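Local coordinates for protein phosphothreonine lyase ospF (Shigella flexneri, PDB 3I0U) that is a secreted type III effector that, as a phosphothreonine lyase, probably removes phosphate from phosphothreonine of its host targets by beta-elimination, at residues 53-58 / 64-69; 93-98 / 110-115; 137-140 / 144-147. All blocks are in the same frame, centred on the assembly; numbering follows the deposited sequence.

Contact 1: residues 53-58 / 64-69; sequences FQIVNH and IHACRE
Phe53 and Arg68 face each other across an antiparallel beta hairpin formed by strands 53-56 and 63-68 of a larger antiparallel sheet. They are a non-hydrogen-bonded pair, with CA atoms 4.1 Å apart. Arg68 CB lies over one face of the Phe53 ring in a CH-pi contact, 4.1 Å from the centroid. With CG anti to the backbone N (chi1 -178°), the arginine then bends at its second and third torsions, which curls the guanidinium back to the ring's far end. Phe53 CZ sits over one face of that group, 3.4 Å from Arg68 NH2, the two planes turned 43° apart. Arginine suits this place because its methylenes cover an aromatic ring while its charged end reaches Asp110 and the carbonyl oxygens of Ser104 and Ser107.

The same face carries Ile55 and Ala66. Ile55 divides its branches: CG2 touches Ile64 CG2 at 3.6 Å, while CD1 lies against the Ala66 methyl (CB), a small side chain that lets the branch come close. Helix 39-44 covers Ile55 and Ile64 through Ile42. On the other, more open face, Gln54 pairs with Cys67 and Val56 with His65, and the imidazole of His65 turns to Asp61. Two backbone bonds join each of these pairs; one of those in the second runs from His65 N to Val56 O, 2.9 Å.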
ATOM      1  N   PHE A  53      -1.370   3.691  14.472  1.00 71.22           N
ATOM      2  CA  PHE A  53      -0.182   3.953  13.652  1.00 70.76           C
ATOM      3  C   PHE A  53       0.669   5.055  14.269  1.00 70.88           C
ATOM      4  O   PHE A  53       0.138   6.118  14.628  1.00 70.91           O
ATOM      5  CB  PHE A  53      -0.571   4.381  12.239  1.00 70.37           C
ATOM      6  CG  PHE A  53      -1.187   3.300  11.425  1.00 70.00           C
ATOM      7  CD1 PHE A  53      -0.455   2.650  10.457  1.00 70.38           C
ATOM      8  CD2 PHE A  53      -2.519   2.943  11.603  1.00 69.72           C
ATOM      9  CE1 PHE A  53      -1.043   1.622   9.683  1.00 70.95           C
ATOM     10  CE2 PHE A  53      -3.102   1.937  10.856  1.00 68.95           C
ATOM     11  CZ  PHE A  53      -2.372   1.265   9.900  1.00 69.22           C
ATOM     12  N   GLN A  54       1.974   4.804  14.393  1.00 70.91           N
ATOM     13  CA  GLN A  54       2.901   5.850  14.781  1.00 71.50           C
ATOM     14  C   GLN A  54       3.370   6.571  13.518  1.00 71.72           C
ATOM     15  O   GLN A  54       3.733   5.924  12.523  1.00 71.29           O
ATOM     16  CB  GLN A  54       4.084   5.306  15.563  1.00 71.43           C
ATOM     17  CG  GLN A  54       4.625   6.265  16.616  1.00 72.05           C
ATOM     18  CD  GLN A  54       5.876   5.733  17.293  1.00 72.72           C
ATOM     19  OE1 GLN A  54       6.711   5.077  16.660  1.00 73.07           O
ATOM     20  NE2 GLN A  54       6.019   6.020  18.584  1.00 73.12           N
ATOM     21  N   ILE A  55       3.341   7.904  13.580  1.00 71.81           N
ATOM     22  CA  ILE A  55       3.719   8.767  12.467  1.00 71.95           C
ATOM     23  C   ILE A  55       5.021   9.480  12.797  1.00 72.19           C
ATOM     24  O   ILE A  55       5.131  10.105  13.845  1.00 72.18           O
ATOM     25  CB  ILE A  55       2.628   9.821  12.171  1.00 71.97           C
ATOM     26  CG1 ILE A  55       1.260   9.172  11.977  1.00 71.35           C
ATOM     27  CG2 ILE A  55       2.995  10.680  10.949  1.00 72.04           C
ATOM     28  CD1 ILE A  55       1.024   8.670  10.573  1.00 70.99           C
ATOM     29  N   VAL A  56       6.008   9.364  11.913  1.00 72.39           N
ATOM     30  CA  VAL A  56       7.273  10.088  12.063  1.00 72.62           C
ATOM     31  C   VAL A  56       7.666  10.854  10.793  1.00 72.79           C
ATOM     32  O   VAL A  56       7.486  10.336   9.677  1.00 73.16           O
ATOM     33  CB  VAL A  56       8.438   9.178  12.565  1.00 72.47           C
ATOM     34  CG1 VAL A  56       8.183   8.699  13.982  1.00 72.74           C
ATOM     35  CG2 VAL A  56       8.637   7.971  11.672  1.00 72.64           C
ATOM     36  N   ASN A  57       8.160  12.081  10.967  1.00 72.42           N
ATOM     37  CA  ASN A  57       8.703  12.873   9.868  1.00 72.47           C
ATOM     38  C   ASN A  57      10.052  13.431  10.317  1.00 72.61           C
ATOM     39  O   ASN A  57      10.149  14.545  10.880  1.00 72.55           O
ATOM     40  CB  ASN A  57       7.695  13.986   9.388  1.00 72.71           C
ATOM     41  CG  ASN A  57       8.166  14.739   8.102  1.00 72.49           C
ATOM     42  OD1 ASN A  57       8.985  14.212   7.345  1.00 75.20           O
ATOM     43  ND2 ASN A  57       7.588  15.937   7.870  1.00 70.02           N
ATOM     44  N   HIS A  58      11.091  12.601  10.113  1.00 73.19           N
ATOM     45  CA  HIS A  58      12.520  12.924  10.440  1.00 73.22           C
ATOM     46  C   HIS A  58      13.117  13.659   9.238  1.00 72.88           C
ATOM     47  O   HIS A  58      12.826  13.350   8.088  1.00 73.16           O
ATOM     48  CB  HIS A  58      13.270  11.600  10.708  1.00 73.49           C
ATOM     49  CG  HIS A  58      14.747  11.730  10.967  1.00 76.48           C
ATOM     50  ND1 HIS A  58      15.286  12.634  11.862  1.00 79.86           N
ATOM     51  CD2 HIS A  58      15.794  11.000  10.503  1.00 78.24           C
ATOM     52  CE1 HIS A  58      16.603  12.487  11.911  1.00 80.19           C
ATOM     53  NE2 HIS A  58      16.937  11.495  11.102  1.00 80.81           N
ATOM     54  N   ILE A  64       7.080  10.835   5.111  1.00 71.56           N
ATOM     55  CA  ILE A  64       6.411  10.793   6.395  1.00 70.90           C
ATOM     56  C   ILE A  64       5.985   9.350   6.535  1.00 70.94           C
ATOM     57  O   ILE A  64       5.204   8.871   5.723  1.00 70.52           O
ATOM     58  CB  ILE A  64       5.167  11.685   6.389  1.00 70.43           C
ATOM     59  CG1 ILE A  64       5.597  13.156   6.163  1.00 69.72           C
ATOM     60  CG2 ILE A  64       4.402  11.518   7.726  1.00 69.31           C
ATOM     61  CD1 ILE A  64       4.522  13.952   5.559  1.00 70.54           C
ATOM     62  N   HIS A  65       6.514   8.682   7.561  1.00 70.71           N
ATOM     63  CA  HIS A  65       6.348   7.248   7.769  1.00 70.54           C
ATOM     64  C   HIS A  65       5.187   6.942   8.704  1.00 70.36           C
ATOM     65  O   HIS A  65       4.960   7.650   9.668  1.00 70.39           O
ATOM     66  CB  HIS A  65       7.646   6.620   8.308  1.00 69.97           C
ATOM     67  CG  HIS A  65       8.790   6.716   7.358  1.00 70.18           C
ATOM     68  ND1 HIS A  65       9.053   5.746   6.424  1.00 70.26           N
ATOM     69  CD2 HIS A  65       9.723   7.687   7.172  1.00 71.01           C
ATOM     70  CE1 HIS A  65      10.114   6.101   5.716  1.00 71.22           C
ATOM     71  NE2 HIS A  65      10.532   7.280   6.140  1.00 69.74           N
ATOM     72  N   ALA A  66       4.458   5.881   8.395  1.00 70.34           N
ATOM     73  CA  ALA A  66       3.391   5.398   9.262  1.00 71.01           C
ATOM     74  C   ALA A  66       3.537   3.926   9.542  1.00 71.17           C
ATOM     75  O   ALA A  66       3.724   3.129   8.631  1.00 70.97           O
ATOM     76  CB  ALA A  66       2.055   5.661   8.672  1.00 70.68           C
ATOM     77  N   CYS A  67       3.422   3.572  10.811  1.00 72.23           N
ATOM     78  CA  CYS A  67       3.913   2.298  11.276  1.00 72.29           C
ATOM     79  C   CYS A  67       3.023   1.828  12.423  1.00 71.96           C
ATOM     80  O   CYS A  67       2.977   2.444  13.480  1.00 72.29           O
ATOM     81  CB  CYS A  67       5.367   2.505  11.677  1.00 72.72           C
ATOM     82  SG  CYS A  67       6.150   1.146  12.413  1.00 76.19           S
ATOM     83  N   ARG A  68       2.266   0.769  12.179  1.00 71.68           N
ATOM     84  CA  ARG A  68       1.373   0.226  13.183  1.00 72.07           C
ATOM     85  C   ARG A  68       2.168  -0.547  14.215  1.00 72.04           C
ATOM     86  O   ARG A  68       2.863  -1.513  13.875  1.00 71.82           O
ATOM     87  CB  ARG A  68       0.321  -0.678  12.537  1.00 72.43           C
ATOM     88  CG  ARG A  68      -0.689  -1.262  13.514  1.00 72.66           C
ATOM     89  CD  ARG A  68      -2.050  -1.279  12.875  1.00 72.28           C
ATOM     90  NE  ARG A  68      -2.099  -2.152  11.717  1.00 71.77           N
ATOM     91  CZ  ARG A  68      -3.120  -2.190  10.866  1.00 71.12           C
ATOM     92  NH1 ARG A  68      -3.079  -3.021   9.835  1.00 68.87           N
ATOM     93  NH2 ARG A  68      -4.168  -1.385  11.042  1.00 71.31           N
ATOM     94  N   GLU A  69       2.039  -0.117  15.470  1.00 72.16           N
ATOM     95  CA  GLU A  69       2.876  -0.636  16.564  1.00 72.63           C
ATOM     96  C   GLU A  69       2.551  -2.083  16.975  1.00 72.66           C
ATOM     97  O   GLU A  69       3.372  -2.772  17.595  1.00 73.17           O
ATOM     98  CB  GLU A  69       2.952   0.337  17.764  1.00 72.69           C
ATOM     99  CG  GLU A  69       1.678   0.573  18.583  1.00 72.32           C
ATOM    100  CD  GLU A  69       1.970   0.816  20.087  1.00 73.30           C
ATOM    101  OE1 GLU A  69       1.002   0.888  20.867  1.00 74.48           O
ATOM    102  OE2 GLU A  69       3.149   0.933  20.508  1.00 73.25           O
TER

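Contact 2: residues 93-98 / 110-115; sequences LAFQIL and DKWKIT
Phe95 of helix 91-102 points at Trp112 and Ile114 of strand 111-115, a contact of a helix packed on an antiparallel sheet in the core of this alpha+beta fold. Three buried apolar side chains make it, and no hydrogen bond crosses between the two segments.

A first torsion of 169° swings the Phe95 ring away from its own backbone N, off the helix and toward the sheet. Its leading atom, CE1, meets Trp112 CH2 at 4.0 Å, and that indole carbon lies near the plane of the phenyl ring, at its edge. The two side chains cross at about a right angle. Trp112 takes a less common rotamer (chi1 44°), its indole held over its own main chain, and the benzo end faces the helix. A tryptophan suits this place because it is long enough to bridge the gap between the two layers, while Phe53 and Phe103 meet its ring as well.

Ile114 answers with a chain that reaches out to its terminal methyl, at the root of the phenylalanine. Ile42 of helix 39-44 touches both Phe95 and Ile114. The branch doing the work is CD1, which stands 4.0 Å from Phe95 CB.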
ATOM      1  N   LEU A  93      -4.808  16.214  -1.404  1.00 70.91           N
ATOM      2  CA  LEU A  93      -6.196  15.813  -1.610  1.00 71.21           C
ATOM      3  C   LEU A  93      -6.346  14.311  -1.589  1.00 70.97           C
ATOM      4  O   LEU A  93      -7.185  13.808  -0.870  1.00 72.17           O
ATOM      5  CB  LEU A  93      -6.741  16.351  -2.924  1.00 71.03           C
ATOM      6  CG  LEU A  93      -8.242  16.329  -3.053  1.00 71.38           C
ATOM      7  CD1 LEU A  93      -8.870  17.328  -2.037  1.00 73.12           C
ATOM      8  CD2 LEU A  93      -8.453  16.748  -4.477  1.00 71.88           C
ATOM      9  N   ALA A  94      -5.498  13.623  -2.351  1.00 70.23           N
ATOM     10  CA  ALA A  94      -5.516  12.190  -2.446  1.00 70.17           C
ATOM     11  C   ALA A  94      -5.226  11.523  -1.121  1.00 70.50           C
ATOM     12  O   ALA A  94      -5.721  10.475  -0.862  1.00 70.66           O
ATOM     13  CB  ALA A  94      -4.519  11.731  -3.484  1.00 69.76           C
ATOM     14  N   PHE A  95      -4.395  12.136  -0.293  1.00 70.79           N
ATOM     15  CA  PHE A  95      -4.170  11.625   1.026  1.00 70.85           C
ATOM     16  C   PHE A  95      -5.451  11.724   1.834  1.00 70.93           C
ATOM     17  O   PHE A  95      -5.796  10.808   2.539  1.00 71.17           O
ATOM     18  CB  PHE A  95      -3.015  12.352   1.731  1.00 70.44           C
ATOM     19  CG  PHE A  95      -2.920  12.023   3.192  1.00 70.73           C
ATOM     20  CD1 PHE A  95      -2.338  10.831   3.598  1.00 72.57           C
ATOM     21  CD2 PHE A  95      -3.463  12.879   4.164  1.00 70.07           C
ATOM     22  CE1 PHE A  95      -2.276  10.502   4.947  1.00 71.85           C
ATOM     23  CE2 PHE A  95      -3.435  12.574   5.506  1.00 68.59           C
ATOM     24  CZ  PHE A  95      -2.841  11.415   5.920  1.00 71.15           C
ATOM     25  N   GLN A  96      -6.152  12.841   1.742  1.00 71.49           N
ATOM     26  CA  GLN A  96      -7.371  13.008   2.533  1.00 72.17           C
ATOM     27  C   GLN A  96      -8.414  11.993   2.128  1.00 71.38           C
ATOM     28  O   GLN A  96      -9.080  11.401   2.982  1.00 72.32           O
ATOM     29  CB  GLN A  96      -7.919  14.437   2.420  1.00 71.51           C
ATOM     30  CG  GLN A  96      -9.371  14.602   2.894  1.00 72.91           C
ATOM     31  CD  GLN A  96      -9.726  16.060   3.188  1.00 75.12           C
ATOM     32  OE1 GLN A  96      -9.824  16.911   2.266  1.00 74.58           O
ATOM     33  NE2 GLN A  96      -9.898  16.380   4.497  1.00 76.58           N
ATOM     34  N   ILE A  97      -8.499  11.762   0.830  1.00 70.60           N
ATOM     35  CA  ILE A  97      -9.366  10.750   0.301  1.00 70.38           C
ATOM     36  C   ILE A  97      -8.985   9.326   0.757  1.00 70.40           C
ATOM     37  O   ILE A  97      -9.864   8.516   1.085  1.00 71.09           O
ATOM     38  CB  ILE A  97      -9.432  10.887  -1.231  1.00 70.70           C
ATOM     39  CG1 ILE A  97     -10.287  12.117  -1.583  1.00 69.04           C
ATOM     40  CG2 ILE A  97      -9.893   9.543  -1.944  1.00 67.81           C
ATOM     41  CD1 ILE A  97     -10.064  12.557  -2.942  1.00 67.13           C
ATOM     42  N   LEU A  98      -7.697   9.051   0.822  1.00 70.18           N
ATOM     43  CA  LEU A  98      -7.198   7.734   1.194  1.00 70.50           C
ATOM     44  C   LEU A  98      -6.927   7.498   2.694  1.00 71.01           C
ATOM     45  O   LEU A  98      -6.724   6.350   3.104  1.00 71.21           O
ATOM     46  CB  LEU A  98      -5.962   7.362   0.369  1.00 70.19           C
ATOM     47  CG  LEU A  98      -6.214   7.245  -1.147  1.00 69.98           C
ATOM     48  CD1 LEU A  98      -4.996   6.780  -1.884  1.00 69.20           C
ATOM     49  CD2 LEU A  98      -7.390   6.332  -1.466  1.00 70.98           C
ATOM     50  N   ASP A 110       0.720  -2.750   7.350  1.00 71.71           N
ATOM     51  CA  ASP A 110       1.195  -2.296   8.647  1.00 71.53           C
ATOM     52  C   ASP A 110       2.159  -1.119   8.601  1.00 71.20           C
ATOM     53  O   ASP A 110       2.294  -0.410   9.597  1.00 70.86           O
ATOM     54  CB  ASP A 110       1.825  -3.463   9.394  1.00 71.81           C
ATOM     55  CG  ASP A 110       0.795  -4.497   9.831  1.00 72.97           C
ATOM     56  OD1 ASP A 110      -0.335  -4.123  10.240  1.00 74.34           O
ATOM     57  OD2 ASP A 110       1.113  -5.696   9.779  1.00 73.09           O
ATOM     58  N   LYS A 111       2.815  -0.920   7.455  1.00 71.06           N
ATOM     59  CA  LYS A 111       3.816   0.150   7.254  1.00 71.59           C
ATOM     60  C   LYS A 111       3.577   0.845   5.890  1.00 72.03           C
ATOM     61  O   LYS A 111       3.467   0.180   4.850  1.00 72.69           O
ATOM     62  CB  LYS A 111       5.254  -0.389   7.415  1.00 71.12           C
ATOM     63  CG  LYS A 111       6.400   0.553   7.054  1.00 71.95           C
ATOM     64  CD  LYS A 111       7.826   0.040   7.480  1.00 71.73           C
ATOM     65  CE  LYS A 111       8.947   0.810   6.748  1.00 71.71           C
ATOM     66  NZ  LYS A 111      10.159   1.259   7.593  1.00 73.71           N
ATOM     67  N   TRP A 112       3.419   2.170   5.901  1.00 71.67           N
ATOM     68  CA  TRP A 112       3.445   2.940   4.666  1.00 71.37           C
ATOM     69  C   TRP A 112       4.217   4.215   4.857  1.00 71.85           C
ATOM     70  O   TRP A 112       4.580   4.582   5.993  1.00 72.15           O
ATOM     71  CB  TRP A 112       2.055   3.207   4.102  1.00 71.53           C
ATOM     72  CG  TRP A 112       0.998   3.645   5.100  1.00 71.81           C
ATOM     73  CD1 TRP A 112       0.213   2.842   5.858  1.00 71.39           C
ATOM     74  CD2 TRP A 112       0.613   4.992   5.418  1.00 72.91           C
ATOM     75  NE1 TRP A 112      -0.619   3.590   6.651  1.00 71.64           N
ATOM     76  CE2 TRP A 112      -0.425   4.913   6.384  1.00 72.75           C
ATOM     77  CE3 TRP A 112       1.038   6.262   4.980  1.00 71.71           C
ATOM     78  CZ2 TRP A 112      -1.030   6.058   6.951  1.00 71.58           C
ATOM     79  CZ3 TRP A 112       0.436   7.388   5.533  1.00 70.97           C
ATOM     80  CH2 TRP A 112      -0.577   7.278   6.519  1.00 71.39           C
ATOM     81  N   LYS A 113       4.509   4.887   3.750  1.00 71.89           N
ATOM     82  CA  LYS A 113       5.040   6.264   3.824  1.00 70.89           C
ATOM     83  C   LYS A 113       4.446   7.140   2.711  1.00 71.19           C
ATOM     84  O   LYS A 113       3.888   6.656   1.732  1.00 70.43           O
ATOM     85  CB  LYS A 113       6.574   6.293   3.801  1.00 70.46           C
ATOM     86  CG  LYS A 113       7.128   5.977   2.434  1.00 69.88           C
ATOM     87  CD  LYS A 113       8.591   5.485   2.475  1.00 67.09           C
ATOM     88  CE  LYS A 113       9.046   5.488   1.022  1.00 64.28           C
ATOM     89  NZ  LYS A 113      10.509   5.447   0.943  1.00 68.11           N
ATOM     90  N   ILE A 114       4.572   8.443   2.887  1.00 71.82           N
ATOM     91  CA  ILE A 114       4.123   9.396   1.891  1.00 71.86           C
ATOM     92  C   ILE A 114       5.099  10.563   1.798  1.00 71.90           C
ATOM     93  O   ILE A 114       5.591  11.062   2.822  1.00 72.73           O
ATOM     94  CB  ILE A 114       2.664   9.857   2.140  1.00 71.95           C
ATOM     95  CG1 ILE A 114       2.186  10.781   1.001  1.00 72.70           C
ATOM     96  CG2 ILE A 114       2.525  10.517   3.517  1.00 72.13           C
ATOM     97  CD1 ILE A 114       0.755  11.210   1.073  1.00 71.30           C
ATOM     98  N   THR A 115       5.424  10.946   0.568  1.00 71.77           N
ATOM     99  CA  THR A 115       6.232  12.135   0.271  1.00 71.56           C
ATOM    100  C   THR A 115       5.652  13.354   0.942  1.00 71.43           C
ATOM    101  O   THR A 115       4.442  13.549   0.930  1.00 71.88           O
ATOM    102  CB  THR A 115       6.279  12.348  -1.242  1.00 71.10           C
ATOM    103  OG1 THR A 115       6.745  11.140  -1.834  1.00 73.76           O
ATOM    104  CG2 THR A 115       7.223  13.398  -1.631  1.00 71.62           C
TER

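Contact 3: residues 137-140 / 144-147; sequences KSDQ and QYSA
Asp139 grips Ser146 with both carboxylate oxygens where the loop after strand 132-137 turns back to start helix 147-166. Ser146 is the N-cap of that helix. This is the tight part of the contact: Ser146 OG donates to Asp139 OD2 at 2.7 Å, and Ser146 N to Asp139 OD1 at 3.1 Å. Each oxygen uses its syn lone pair, so the two bonds hold the carboxylate like a fork. Asp139 can reach because a chi1 of 55° tucks the carboxylate over its own backbone. Serine fits the cap since its short hydroxyl also accepts from Leu149 N in the first turn.

Beside the fork, the carbonyl of Gln144 closes the turn. Gln140 N bonds to Gln144 O at 3.2 Å, and Asp139 N adds a weak bond to the same oxygen. On the inner flank, Tyr145 brings CE1 to 3.5 Å from Lys137 O, which lies at the ring's edge; its hydroxyl goes on to Asp80.

The solvent side is looser. The exposed Gln140 lays its extended chain along Ser146, with NE2 3.6 Å from Ser146 CB. Gln140 CB also meets Gln144 CB at 4.2 Å. Long polar side chains suit such an exposed surface. Near the start of a helix, Asp139 would probably be stabilised as a carboxylate by the helix dipole and its two donors.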
ATOM      1  N   LYS A 137       4.255  -7.069   4.527  1.00 71.25           N
ATOM      2  CA  LYS A 137       5.008  -8.014   5.342  1.00 71.43           C
ATOM      3  C   LYS A 137       4.354  -9.378   5.402  1.00 71.13           C
ATOM      4  O   LYS A 137       3.163  -9.526   5.205  1.00 71.97           O
ATOM      5  CB  LYS A 137       5.328  -7.495   6.763  1.00 71.36           C
ATOM      6  CG  LYS A 137       4.776  -6.154   7.185  1.00 75.21           C
ATOM      7  CD  LYS A 137       5.801  -5.394   8.029  1.00 81.15           C
ATOM      8  CE  LYS A 137       6.774  -4.539   7.155  1.00 84.96           C
ATOM      9  NZ  LYS A 137       8.191  -4.390   7.723  1.00 83.68           N
ATOM     10  N   SER A 138       5.142 -10.383   5.706  1.00 71.18           N
ATOM     11  CA  SER A 138       4.647 -11.719   5.786  1.00 70.91           C
ATOM     12  C   SER A 138       4.009 -11.932   7.147  1.00 70.87           C
ATOM     13  O   SER A 138       4.370 -11.235   8.106  1.00 70.74           O
ATOM     14  CB  SER A 138       5.821 -12.666   5.590  1.00 70.81           C
ATOM     15  OG  SER A 138       6.632 -12.683   6.741  1.00 71.09           O
ATOM     16  N   ASP A 139       3.095 -12.908   7.218  1.00 70.70           N
ATOM     17  CA  ASP A 139       2.361 -13.264   8.440  1.00 70.57           C
ATOM     18  C   ASP A 139       2.470 -14.747   8.744  1.00 70.97           C
ATOM     19  O   ASP A 139       1.859 -15.249   9.684  1.00 71.71           O
ATOM     20  CB  ASP A 139       0.885 -12.922   8.275  1.00 70.16           C
ATOM     21  CG  ASP A 139       0.244 -13.574   7.040  1.00 70.09           C
ATOM     22  OD1 ASP A 139       0.936 -13.914   6.051  1.00 68.53           O
ATOM     23  OD2 ASP A 139      -0.987 -13.743   7.065  1.00 71.68           O
ATOM     24  N   GLN A 140       3.203 -15.477   7.923  1.00 70.84           N
ATOM     25  CA  GLN A 140       3.328 -16.907   8.155  1.00 70.93           C
ATOM     26  C   GLN A 140       4.781 -17.280   8.424  1.00 70.75           C
ATOM     27  O   GLN A 140       5.666 -16.426   8.442  1.00 71.10           O
ATOM     28  CB  GLN A 140       2.683 -17.698   7.002  1.00 70.26           C
ATOM     29  CG  GLN A 140       1.117 -17.638   7.046  1.00 71.64           C
ATOM     30  CD  GLN A 140       0.395 -18.762   6.248  1.00 72.38           C
ATOM     31  OE1 GLN A 140       0.813 -19.131   5.149  1.00 74.23           O
ATOM     32  NE2 GLN A 140      -0.704 -19.277   6.797  1.00 71.29           N
ATOM     33  N   GLN A 144       6.243 -16.432   4.521  1.00 70.36           N
ATOM     34  CA  GLN A 144       5.175 -16.665   3.544  1.00 70.03           C
ATOM     35  C   GLN A 144       3.928 -15.829   3.784  1.00 69.69           C
ATOM     36  O   GLN A 144       3.760 -15.188   4.827  1.00 69.19           O
ATOM     37  CB  GLN A 144       4.813 -18.146   3.468  1.00 70.13           C
ATOM     38  CG  GLN A 144       5.905 -19.029   2.946  1.00 71.38           C
ATOM     39  CD  GLN A 144       5.331 -20.257   2.281  1.00 75.02           C
ATOM     40  OE1 GLN A 144       5.165 -21.335   2.910  1.00 74.46           O
ATOM     41  NE2 GLN A 144       4.975 -20.103   1.003  1.00 74.68           N
ATOM     42  N   TYR A 145       3.049 -15.852   2.796  1.00 69.87           N
ATOM     43  CA  TYR A 145       1.803 -15.136   2.872  1.00 70.17           C
ATOM     44  C   TYR A 145       0.632 -16.071   2.998  1.00 70.02           C
ATOM     45  O   TYR A 145       0.549 -17.046   2.268  1.00 70.02           O
ATOM     46  CB  TYR A 145       1.645 -14.334   1.612  1.00 70.19           C
ATOM     47  CG  TYR A 145       2.699 -13.283   1.450  1.00 70.55           C
ATOM     48  CD1 TYR A 145       2.819 -12.253   2.379  1.00 70.24           C
ATOM     49  CD2 TYR A 145       3.561 -13.290   0.349  1.00 70.18           C
ATOM     50  CE1 TYR A 145       3.765 -11.263   2.225  1.00 70.83           C
ATOM     51  CE2 TYR A 145       4.510 -12.288   0.176  1.00 69.49           C
ATOM     52  CZ  TYR A 145       4.596 -11.280   1.122  1.00 70.75           C
ATOM     53  OH  TYR A 145       5.519 -10.272   0.999  1.00 71.63           O
ATOM     54  N   SER A 146      -0.282 -15.760   3.914  1.00 70.00           N
ATOM     55  CA  SER A 146      -1.506 -16.521   4.025  1.00 70.03           C
ATOM     56  C   SER A 146      -2.445 -16.061   2.956  1.00 70.26           C
ATOM     57  O   SER A 146      -2.353 -14.939   2.496  1.00 71.06           O
ATOM     58  CB  SER A 146      -2.141 -16.331   5.387  1.00 69.82           C
ATOM     59  OG  SER A 146      -2.712 -15.064   5.475  1.00 69.21           O
ATOM     60  N   ALA A 147      -3.374 -16.929   2.585  1.00 70.56           N
ATOM     61  CA  ALA A 147      -4.387 -16.600   1.592  1.00 70.82           C
ATOM     62  C   ALA A 147      -5.309 -15.402   1.946  1.00 70.82           C
ATOM     63  O   ALA A 147      -5.766 -14.696   1.052  1.00 70.37           O
ATOM     64  CB  ALA A 147      -5.188 -17.812   1.279  1.00 70.53           C
TER

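How the contacts relate
The contacts follow one another along the chain, each closing before the next opens. Contacts 1 and 2 are neighbours, their centres 11 Å apart: strand 63-68 of the hairpin lies next to strand 111-115 in the antiparallel sheet, and the two are stitched by probable backbone hydrogen bonds, Ala66 N to Trp112 O and Ile64 N to Ile114 O, both 2.7 Å. Contact 3 stands about 22 to 23 Å from the other two, centre to centre, and on the opposite side of the chain's centre from contact 2. It follows strand 132-137, which neighbours 111-115, so one sheet links the hairpin, the helix-covered core and the surface turn into helix 147-166.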